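Local atomic coordinates of Afp1 (Serratia entomophila, PDB entry 6RBN), a protein that probably forms, by stacking with further copies of itself, the inner tube of a contractile injection system, the anti-feeding prophage, within its sheath. Residues A[106-112]-A[143-149]; A[119-123]-A[134-138]; A[18-24]-A[93-99]. All coordinates share one frame; numbering follows the deposited sequence.

Contact 1. Residues A[106-112]-A[143-149]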
loop_
_atom_site.group_PDB
_atom_site.type_symbol
_atom_site.label_atom_id
_atom_site.label_comp_id
_atom_site.label_asym_id
_atom_site.label_seq_id
_atom_site.Cartn_x
_atom_site.Cartn_y
_atom_site.Cartn_z
ATOM N N VAL A 106 -32.504 -9.205 38.123
ATOM C CA VAL A 106 -32.143 -7.833 38.456
ATOM C C VAL A 106 -30.884 -7.874 39.303
ATOM O O VAL A 106 -30.837 -8.572 40.321
ATOM C CB VAL A 106 -33.289 -7.121 39.191
ATOM C CG1 VAL A 106 -32.821 -5.800 39.752
ATOM C CG2 VAL A 106 -34.441 -6.892 38.245
ATOM N N LEU A 107 -29.860 -7.136 38.883
ATOM C CA LEU A 107 -28.569 -7.194 39.555
ATOM C C LEU A 107 -28.455 -6.122 40.637
ATOM O O LEU A 107 -28.299 -6.436 41.818
ATOM C CB LEU A 107 -27.452 -7.044 38.520
ATOM C CG LEU A 107 -27.456 -8.110 37.427
ATOM C CD1 LEU A 107 -26.431 -7.785 36.364
ATOM C CD2 LEU A 107 -27.212 -9.484 38.015
ATOM N N VAL A 108 -28.522 -4.854 40.236
ATOM C CA VAL A 108 -28.538 -3.704 41.135
ATOM C C VAL A 108 -29.560 -2.729 40.574
ATOM O O VAL A 108 -29.519 -2.409 39.385
ATOM C CB VAL A 108 -27.158 -3.018 41.253
ATOM C CG1 VAL A 108 -27.254 -1.736 42.051
ATOM C CG2 VAL A 108 -26.128 -3.921 41.907
ATOM N N SER A 109 -30.481 -2.262 41.412
ATOM C CA SER A 109 -31.488 -1.324 40.946
ATOM C C SER A 109 -31.435 -0.030 41.742
ATOM O O SER A 109 -30.980 0.011 42.885
ATOM C CB SER A 109 -32.891 -1.928 41.021
ATOM O OG SER A 109 -33.291 -2.140 42.349
ATOM N N TRP A 110 -31.910 1.035 41.101
ATOM C CA TRP A 110 -31.985 2.375 41.669
ATOM C C TRP A 110 -33.447 2.772 41.779
ATOM O O TRP A 110 -34.168 2.762 40.780
ATOM C CB TRP A 110 -31.232 3.377 40.794
ATOM C CG TRP A 110 -29.754 3.355 40.940
ATOM C CD1 TRP A 110 -29.000 4.215 41.669
ATOM C CD2 TRP A 110 -28.847 2.407 40.374
ATOM N NE1 TRP A 110 -27.676 3.877 41.582
ATOM C CE2 TRP A 110 -27.555 2.767 40.792
ATOM C CE3 TRP A 110 -28.999 1.293 39.548
ATOM C CZ2 TRP A 110 -26.426 2.054 40.414
ATOM C CZ3 TRP A 110 -27.881 0.589 39.175
ATOM C CH2 TRP A 110 -26.608 0.969 39.606
ATOM N N ASN A 111 -33.879 3.123 42.984
ATOM C CA ASN A 111 -35.261 3.499 43.233
ATOM C C ASN A 111 -35.386 5.010 43.344
ATOM O O ASN A 111 -34.530 5.675 43.929
ATOM C CB ASN A 111 -35.784 2.844 44.508
ATOM C CG ASN A 111 -35.802 1.345 44.417
ATOM O OD1 ASN A 111 -35.099 0.659 45.152
ATOM N ND2 ASN A 111 -36.603 0.821 43.504
ATOM N N VAL A 112 -36.463 5.543 42.775
ATOM C CA VAL A 112 -36.753 6.971 42.759
ATOM C C VAL A 112 -38.158 7.156 43.313
ATOM O O VAL A 112 -39.086 6.467 42.884
ATOM C CB VAL A 112 -36.637 7.541 41.335
ATOM C CG1 VAL A 112 -37.083 8.961 41.289
ATOM C CG2 VAL A 112 -35.216 7.417 40.827
ATOM N N ARG A 143 -35.836 11.680 46.591
ATOM C CA ARG A 143 -34.734 10.853 47.059
ATOM C C ARG A 143 -34.438 9.766 46.038
ATOM O O ARG A 143 -35.277 9.417 45.209
ATOM C CB ARG A 143 -35.017 10.221 48.426
ATOM C CG ARG A 143 -36.077 9.161 48.405
ATOM C CD ARG A 143 -36.340 8.608 49.784
ATOM N NE ARG A 143 -37.330 7.537 49.741
ATOM C CZ ARG A 143 -38.642 7.729 49.820
ATOM N NH1 ARG A 143 -39.469 6.698 49.772
ATOM N NH2 ARG A 143 -39.126 8.954 49.964
ATOM N N VAL A 144 -33.212 9.250 46.110
ATOM C CA VAL A 144 -32.745 8.137 45.290
ATOM C C VAL A 144 -32.125 7.112 46.225
ATOM O O VAL A 144 -31.180 7.429 46.956
ATOM C CB VAL A 144 -31.720 8.582 44.231
ATOM C CG1 VAL A 144 -31.108 7.379 43.549
ATOM C CG2 VAL A 144 -32.366 9.477 43.200
ATOM N N THR A 145 -32.655 5.894 46.216
ATOM C CA THR A 145 -32.110 4.809 47.016
ATOM C C THR A 145 -31.644 3.681 46.108
ATOM O O THR A 145 -32.074 3.560 44.961
ATOM C CB THR A 145 -33.133 4.279 48.027
ATOM O OG1 THR A 145 -34.285 3.790 47.336
ATOM C CG2 THR A 145 -33.550 5.372 48.993
ATOM N N ILE A 146 -30.745 2.857 46.637
ATOM C CA ILE A 146 -30.137 1.755 45.902
ATOM C C ILE A 146 -30.392 0.476 46.681
ATOM O O ILE A 146 -29.928 0.340 47.819
ATOM C CB ILE A 146 -28.625 1.964 45.713
ATOM C CG1 ILE A 146 -28.340 3.256 44.956
ATOM C CG2 ILE A 146 -28.010 0.791 44.990
ATOM C CD1 ILE A 146 -26.893 3.652 44.963
ATOM N N GLN A 147 -31.120 -0.461 46.084
ATOM C CA GLN A 147 -31.203 -1.805 46.634
ATOM C C GLN A 147 -30.406 -2.755 45.754
ATOM O O GLN A 147 -30.408 -2.637 44.524
ATOM C CB GLN A 147 -32.651 -2.288 46.800
ATOM C CG GLN A 147 -33.447 -2.490 45.545
ATOM C CD GLN A 147 -34.819 -3.050 45.815
ATOM O OE1 GLN A 147 -35.174 -3.311 46.958
ATOM N NE2 GLN A 147 -35.591 -3.257 44.762
ATOM N N THR A 148 -29.685 -3.666 46.394
ATOM C CA THR A 148 -28.724 -4.536 45.725
ATOM C C THR A 148 -29.159 -5.980 45.929
ATOM O O THR A 148 -28.941 -6.550 47.003
ATOM C CB THR A 148 -27.317 -4.320 46.264
ATOM O OG1 THR A 148 -27.292 -4.634 47.659
ATOM C CG2 THR A 148 -26.880 -2.882 46.069
ATOM N N ALA A 149 -29.758 -6.563 44.900
ATOM C CA ALA A 149 -30.058 -7.986 44.887
ATOM C C ALA A 149 -30.130 -8.480 43.451
ATOM O O ALA A 149 -30.740 -9.508 43.171
ATOM C CB ALA A 149 -31.357 -8.272 45.616
#

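Contact 2. Residues A[119-123]-A[134-138]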
loop_
_atom_site.group_PDB
_atom_site.type_symbol
_atom_site.label_atom_id
_atom_site.label_comp_id
_atom_site.label_asym_id
_atom_site.label_seq_id
_atom_site.Cartn_x
_atom_site.Cartn_y
_atom_site.Cartn_z
ATOM N N SER A 119 -39.635 19.005 32.157
ATOM C CA SER A 119 -39.348 19.422 30.794
ATOM C C SER A 119 -39.492 18.230 29.862
ATOM O O SER A 119 -39.380 17.079 30.280
ATOM C CB SER A 119 -37.947 20.022 30.670
ATOM O OG SER A 119 -36.957 19.029 30.814
ATOM N N LEU A 120 -39.745 18.529 28.592
ATOM C CA LEU A 120 -39.820 17.509 27.546
ATOM C C LEU A 120 -39.333 18.150 26.257
ATOM O O LEU A 120 -40.067 18.922 25.640
ATOM C CB LEU A 120 -41.235 16.975 27.382
ATOM C CG LEU A 120 -41.438 15.897 26.317
ATOM C CD1 LEU A 120 -40.662 14.645 26.660
ATOM C CD2 LEU A 120 -42.902 15.582 26.156
ATOM N N THR A 121 -38.109 17.837 25.851
ATOM C CA THR A 121 -37.511 18.481 24.692
ATOM C C THR A 121 -37.766 17.641 23.450
ATOM O O THR A 121 -37.382 16.471 23.395
ATOM C CB THR A 121 -36.013 18.697 24.891
ATOM O OG1 THR A 121 -35.357 17.434 24.966
ATOM C CG2 THR A 121 -35.755 19.458 26.171
ATOM N N SER A 122 -38.420 18.243 22.463
ATOM C CA SER A 122 -38.636 17.603 21.180
ATOM C C SER A 122 -37.313 17.503 20.421
ATOM O O SER A 122 -36.383 18.267 20.693
ATOM C CB SER A 122 -39.647 18.409 20.371
ATOM O OG SER A 122 -39.094 19.660 20.007
ATOM N N PRO A 123 -37.189 16.563 19.481
ATOM C CA PRO A 123 -35.946 16.457 18.714
ATOM C C PRO A 123 -35.748 17.628 17.764
ATOM O O PRO A 123 -36.692 18.293 17.337
ATOM C CB PRO A 123 -36.123 15.153 17.936
ATOM C CG PRO A 123 -37.580 14.967 17.862
ATOM C CD PRO A 123 -38.103 15.453 19.155
ATOM N N VAL A 134 -35.540 11.714 19.060
ATOM C CA VAL A 134 -35.344 11.317 20.448
ATOM C C VAL A 134 -35.861 12.422 21.353
ATOM O O VAL A 134 -35.315 13.531 21.362
ATOM C CB VAL A 134 -33.869 11.014 20.759
ATOM C CG1 VAL A 134 -33.676 10.788 22.242
ATOM C CG2 VAL A 134 -33.408 9.796 19.994
ATOM N N GLN A 135 -36.907 12.118 22.110
ATOM C CA GLN A 135 -37.364 12.995 23.171
ATOM C C GLN A 135 -36.502 12.807 24.409
ATOM O O GLN A 135 -35.950 11.734 24.643
ATOM C CB GLN A 135 -38.819 12.710 23.510
ATOM C CG GLN A 135 -39.786 13.146 22.450
ATOM C CD GLN A 135 -41.192 12.715 22.759
ATOM O OE1 GLN A 135 -41.427 11.968 23.707
ATOM N NE2 GLN A 135 -42.145 13.191 21.970
ATOM N N GLN A 136 -36.404 13.860 25.210
ATOM C CA GLN A 136 -35.547 13.876 26.390
ATOM C C GLN A 136 -36.299 14.569 27.519
ATOM O O GLN A 136 -36.487 15.787 27.487
ATOM C CB GLN A 136 -34.219 14.560 26.070
ATOM C CG GLN A 136 -33.215 14.676 27.198
ATOM C CD GLN A 136 -33.245 16.045 27.852
ATOM O OE1 GLN A 136 -33.604 17.035 27.219
ATOM N NE2 GLN A 136 -32.841 16.114 29.105
ATOM N N ILE A 137 -36.733 13.789 28.505
ATOM C CA ILE A 137 -37.559 14.268 29.606
ATOM C C ILE A 137 -36.701 14.386 30.859
ATOM O O ILE A 137 -35.831 13.545 31.114
ATOM C CB ILE A 137 -38.785 13.345 29.813
ATOM C CG1 ILE A 137 -39.738 13.883 30.879
ATOM C CG2 ILE A 137 -38.396 11.902 30.101
ATOM C CD1 ILE A 137 -41.088 13.223 30.855
ATOM N N THR A 138 -36.896 15.467 31.610
ATOM C CA THR A 138 -36.238 15.641 32.893
ATOM C C THR A 138 -37.271 15.555 34.005
ATOM O O THR A 138 -38.406 16.012 33.858
ATOM C CB THR A 138 -35.496 16.967 33.006
ATOM O OG1 THR A 138 -36.426 18.046 32.890
ATOM C CG2 THR A 138 -34.453 17.090 31.926
#

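Contact 3. Residues A[18-24]-A[93-99]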
loop_
_atom_site.group_PDB
_atom_site.type_symbol
_atom_site.label_atom_id
_atom_site.label_comp_id
_atom_site.label_asym_id
_atom_site.label_seq_id
_atom_site.Cartn_x
_atom_site.Cartn_y
_atom_site.Cartn_z
ATOM N N ARG A 18 -27.421 -2.416 29.818
ATOM C CA ARG A 18 -28.606 -3.240 30.022
ATOM C C ARG A 18 -29.358 -2.719 31.233
ATOM O O ARG A 18 -28.885 -2.856 32.365
ATOM C CB ARG A 18 -28.232 -4.697 30.229
ATOM C CG ARG A 18 -29.424 -5.609 30.251
ATOM C CD ARG A 18 -30.004 -5.592 28.876
ATOM N NE ARG A 18 -29.114 -6.246 27.934
ATOM C CZ ARG A 18 -29.028 -5.927 26.651
ATOM N NH1 ARG A 18 -28.202 -6.583 25.852
ATOM N NH2 ARG A 18 -29.716 -4.903 26.185
ATOM N N PHE A 19 -30.535 -2.147 31.003
ATOM C CA PHE A 19 -31.305 -1.567 32.087
ATOM C C PHE A 19 -32.771 -1.530 31.699
ATOM O O PHE A 19 -33.117 -1.254 30.551
ATOM C CB PHE A 19 -30.793 -0.163 32.457
ATOM C CG PHE A 19 -30.900 0.850 31.350
ATOM C CD1 PHE A 19 -29.894 0.977 30.409
ATOM C CD2 PHE A 19 -31.982 1.713 31.282
ATOM C CE1 PHE A 19 -29.987 1.906 29.406
ATOM C CE2 PHE A 19 -32.076 2.644 30.281
ATOM C CZ PHE A 19 -31.077 2.741 29.345
ATOM N N ILE A 20 -33.633 -1.811 32.667
ATOM C CA ILE A 20 -35.066 -1.655 32.482
ATOM C C ILE A 20 -35.537 -0.509 33.362
ATOM O O ILE A 20 -34.981 -0.253 34.434
ATOM C CB ILE A 20 -35.846 -2.955 32.783
ATOM C CG1 ILE A 20 -35.595 -3.435 34.209
ATOM C CG2 ILE A 20 -35.469 -4.035 31.794
ATOM C CD1 ILE A 20 -36.492 -4.560 34.626
ATOM N N VAL A 21 -36.543 0.212 32.882
ATOM C CA VAL A 21 -37.074 1.380 33.570
ATOM C C VAL A 21 -38.551 1.127 33.819
ATOM O O VAL A 21 -39.364 1.179 32.888
ATOM C CB VAL A 21 -36.860 2.671 32.773
ATOM C CG1 VAL A 21 -37.501 3.842 33.486
ATOM C CG2 VAL A 21 -35.385 2.938 32.568
ATOM N N THR A 22 -38.899 0.832 35.065
ATOM C CA THR A 22 -40.292 0.699 35.473
ATOM C C THR A 22 -40.778 2.073 35.909
ATOM O O THR A 22 -40.372 2.579 36.958
ATOM C CB THR A 22 -40.438 -0.321 36.596
ATOM O OG1 THR A 22 -39.949 -1.591 36.153
ATOM C CG2 THR A 22 -41.891 -0.463 36.982
ATOM N N LEU A 23 -41.643 2.674 35.108
ATOM C CA LEU A 23 -42.069 4.058 35.284
ATOM C C LEU A 23 -43.492 4.036 35.831
ATOM O O LEU A 23 -44.464 3.965 35.080
ATOM C CB LEU A 23 -41.948 4.812 33.961
ATOM C CG LEU A 23 -42.104 6.327 33.915
ATOM C CD1 LEU A 23 -41.120 6.890 32.925
ATOM C CD2 LEU A 23 -43.505 6.722 33.518
ATOM N N GLY A 24 -43.606 4.083 37.153
ATOM C CA GLY A 24 -44.900 4.010 37.794
ATOM C C GLY A 24 -45.364 2.581 37.959
ATOM O O GLY A 24 -44.911 1.870 38.858
ATOM N N ASP A 93 -43.200 6.731 40.792
ATOM C CA ASP A 93 -41.951 6.198 41.316
ATOM C C ASP A 93 -41.215 5.415 40.235
ATOM O O ASP A 93 -41.796 4.545 39.582
ATOM C CB ASP A 93 -42.206 5.331 42.550
ATOM C CG ASP A 93 -43.346 4.358 42.363
ATOM O OD1 ASP A 93 -44.044 4.445 41.332
ATOM O OD2 ASP A 93 -43.552 3.507 43.255
ATOM N N ILE A 94 -39.936 5.735 40.048
ATOM C CA ILE A 94 -39.133 5.199 38.956
ATOM C C ILE A 94 -38.187 4.151 39.520
ATOM O O ILE A 94 -37.586 4.353 40.581
ATOM C CB ILE A 94 -38.342 6.320 38.253
ATOM C CG1 ILE A 94 -39.238 7.517 37.950
ATOM C CG2 ILE A 94 -37.714 5.821 36.969
ATOM C CD1 ILE A 94 -40.381 7.221 37.047
ATOM N N MET A 95 -38.049 3.031 38.817
ATOM C CA MET A 95 -37.049 2.027 39.148
ATOM C C MET A 95 -36.195 1.767 37.922
ATOM O O MET A 95 -36.720 1.414 36.866
ATOM C CB MET A 95 -37.689 0.720 39.598
ATOM C CG MET A 95 -36.686 -0.274 40.132
ATOM S SD MET A 95 -37.433 -1.880 40.397
ATOM C CE MET A 95 -38.605 -1.449 41.657
ATOM N N ILE A 96 -34.883 1.931 38.059
ATOM C CA ILE A 96 -33.941 1.648 36.985
ATOM C C ILE A 96 -33.051 0.509 37.460
ATOM O O ILE A 96 -32.257 0.682 38.391
ATOM C CB ILE A 96 -33.115 2.879 36.599
ATOM C CG1 ILE A 96 -34.035 3.978 36.080
ATOM C CG2 ILE A 96 -32.103 2.521 35.544
ATOM C CD1 ILE A 96 -33.354 5.295 35.879
ATOM N N SER A 97 -33.179 -0.648 36.822
ATOM C CA SER A 97 -32.564 -1.884 37.284
ATOM C C SER A 97 -31.514 -2.348 36.286
ATOM O O SER A 97 -31.836 -2.574 35.119
ATOM C CB SER A 97 -33.618 -2.980 37.444
ATOM O OG SER A 97 -34.638 -2.602 38.343
ATOM N N LEU A 98 -30.275 -2.512 36.743
ATOM C CA LEU A 98 -29.282 -3.220 35.941
ATOM C C LEU A 98 -29.672 -4.686 35.853
ATOM O O LEU A 98 -29.898 -5.341 36.874
ATOM C CB LEU A 98 -27.883 -3.065 36.528
ATOM C CG LEU A 98 -27.243 -1.695 36.337
ATOM C CD1 LEU A 98 -25.918 -1.628 37.049
ATOM C CD2 LEU A 98 -27.058 -1.439 34.866
ATOM N N THR A 99 -29.752 -5.200 34.634
ATOM C CA THR A 99 -30.502 -6.410 34.363
ATOM C C THR A 99 -29.581 -7.436 33.706
ATOM O O THR A 99 -28.529 -7.100 33.160
ATOM C CB THR A 99 -31.712 -6.066 33.468
ATOM O OG1 THR A 99 -32.308 -4.863 33.956
ATOM C CG2 THR A 99 -32.803 -7.115 33.539
#

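Contact 1. Residues A[106-112]-A[143-149]
Ser109 and Gln147, and next to them Asn111 and Thr145, are the hydrogen-bonded pairs of an antiparallel strand pairing whose axes approach to 4.6 Å. The straighter bonds run from Ser109 N to Gln147 O (3.1 Å) and from Asn111 N to Thr145 O (2.7 Å), each with 165° at the hydrogen; Thr145 N returns a bond to Asn111 O, whereas the return from Gln147 N to Ser109 O is bent and weak.

Apolar contacts gather on the face of Val108, Trp110, Val112, Val144 and Ile146. With CG1 of Ile146 beside its own backbone N (chi1 -59°), the side chain runs alongside the indole in the same direction, and CG1 meets Trp110 CD1 at 3.5 Å. Val144 CG1 comes to the ring edge, 4.2 Å from Trp110 CD1, and Ile146 CG2 lies 3.9 Å from Val108 CG1.

The other face is polar. Gln147 CG packs 3.6 Å from Asn111 OD1, the two amide planes 73° apart, while the Gln147 amide is gripped by Lys284 and the Gln281 carbonyl of the chain of Afp2.

Strand 92-99 pairs with the other side of 109-112, placing that strand between 92-99 and 144-148; Phe125 of a neighbouring subunit packs edge-to-face with Trp110, and Afp2 covers the Asn111-Gln147 face.

Contact 2. Residues A[119-123]-A[134-138]
Ser119 O receives Thr138 N at 3.2 Å, and Thr121 exchanges backbone bonds with Gln136. Of that exchange, Thr121 N reaches Gln136 O at 3.1 Å with 177° at the hydrogen, although the donor stands 38° above the carbonyl plane; the return from Gln136 N to Thr121 O is weak.

The hydroxyl of Thr121 has two acceptors within reach for one proton: Gln136 OE1 at 2.9 Å from OG1 and Gln136 O at 3.2 Å. A bend in the glutamine chain at chi2 (-99°) points OE1 back to that hydroxyl. Ser119 OG and Thr138 OG1 are modelled too close for a normal hydrogen bond, so the bond between them is doubtful; Thr138 OG1 has another partner in Thr118 OG1.

These pairs belong to an antiparallel strand pairing in the sheet of this tail-tube-type fold. Ser119 and Leu120 also pair with a strand of a neighbouring subunit, continuing the sheet across the interface.

On the reverse face, Leu120 CD1 lies 3.9 Å from Ile137 CB and 4.1 Å from Gln135 OE1. The Gln135 amide finds its polar partner outside the pairing, its NE2 bonding to Asn75 OD1. Past the end of strand 119-121, Pro123 CB lies 3.7 Å from Val134 N, and Trp110 of the neighbouring subunit packs on Ser122 and Pro123.

Contact 3. Residues A[18-24]-A[93-99]
Two strands distant in sequence, 19-23 and 93-99, pair antiparallel in the main sheet of this gp19-like tail tube protein, their axes 4.7 Å apart at 160°. Ile20 and Ser97 bond both ways: Ser97 N reaches Ile20 O at 3.0 Å, in the carbonyl plane, and Ile20 N reaches Ser97 O. Thr22 and Met95 form the next hydrogen-bonded pair, with Thr22 N 2.9 Å from Met95 O, again in the carbonyl plane. Gly24 N continues the series to Asp93 O, although that donor stands above the carbonyl plane. At the other end the bond from Thr99 N to Arg18 O is weak.

Ser97 O takes a second donor. Thr99 OG1, placed beside its own backbone N by chi1 of -43°, comes to 2.6 Å from Ser97 O and approaches from above the carbonyl plane. Thr99 OG1 also lies 3.6 Å from Ile20 CG1, the two side chains crossing at about a right angle.

On the face of Phe19, Val21 and Leu23, apolar branches pack side by side. Val21 CG2 runs alongside Ile96, 3.9 Å from its CG1, and also sits in plane at the edge of the Phe19 ring. Leu23 and Ile94 likewise point the same way, with Leu23 CG 3.7 Å from Ile94 CD1. Phe30 of the same chain packs on both Val21 and Leu23.

Arg18 lays CG near the Thr99 carbonyl. Every hydrogen bond between the segments is backbone to backbone, so this bonding fixes the register, while the aliphatic side chains fill the face of Phe19, Val21 and Leu23 with van der Waals contacts; the Arg18 guanidinium finds its charged partner, Glu101, in a salt bridge outside the two segments.

In the fold
Contact 3 is buried and contacts 1 and 2 partly so; all three meet other chains. Contacts 1 and 3 are adjacent, their centres about 9 Å apart, and are joined by the pairing of strand 92-99 with 109-121, including a probable bond from Val112 N to Ile94 O. Contact 2 uses the far end of that long strand, its centre about 24 Å from that of contact 1 and across the chain's centre. The chemistry follows position: contact 3 combines backbone bonds with aliphatic packing, contact 1 has an apolar face centred on Trp110 and a polar face whose Gln147 bonds to Afp2, and contact 2 brings side-chain hydroxyls close to polar partners, beside a sheet that continues into a neighbouring subunit.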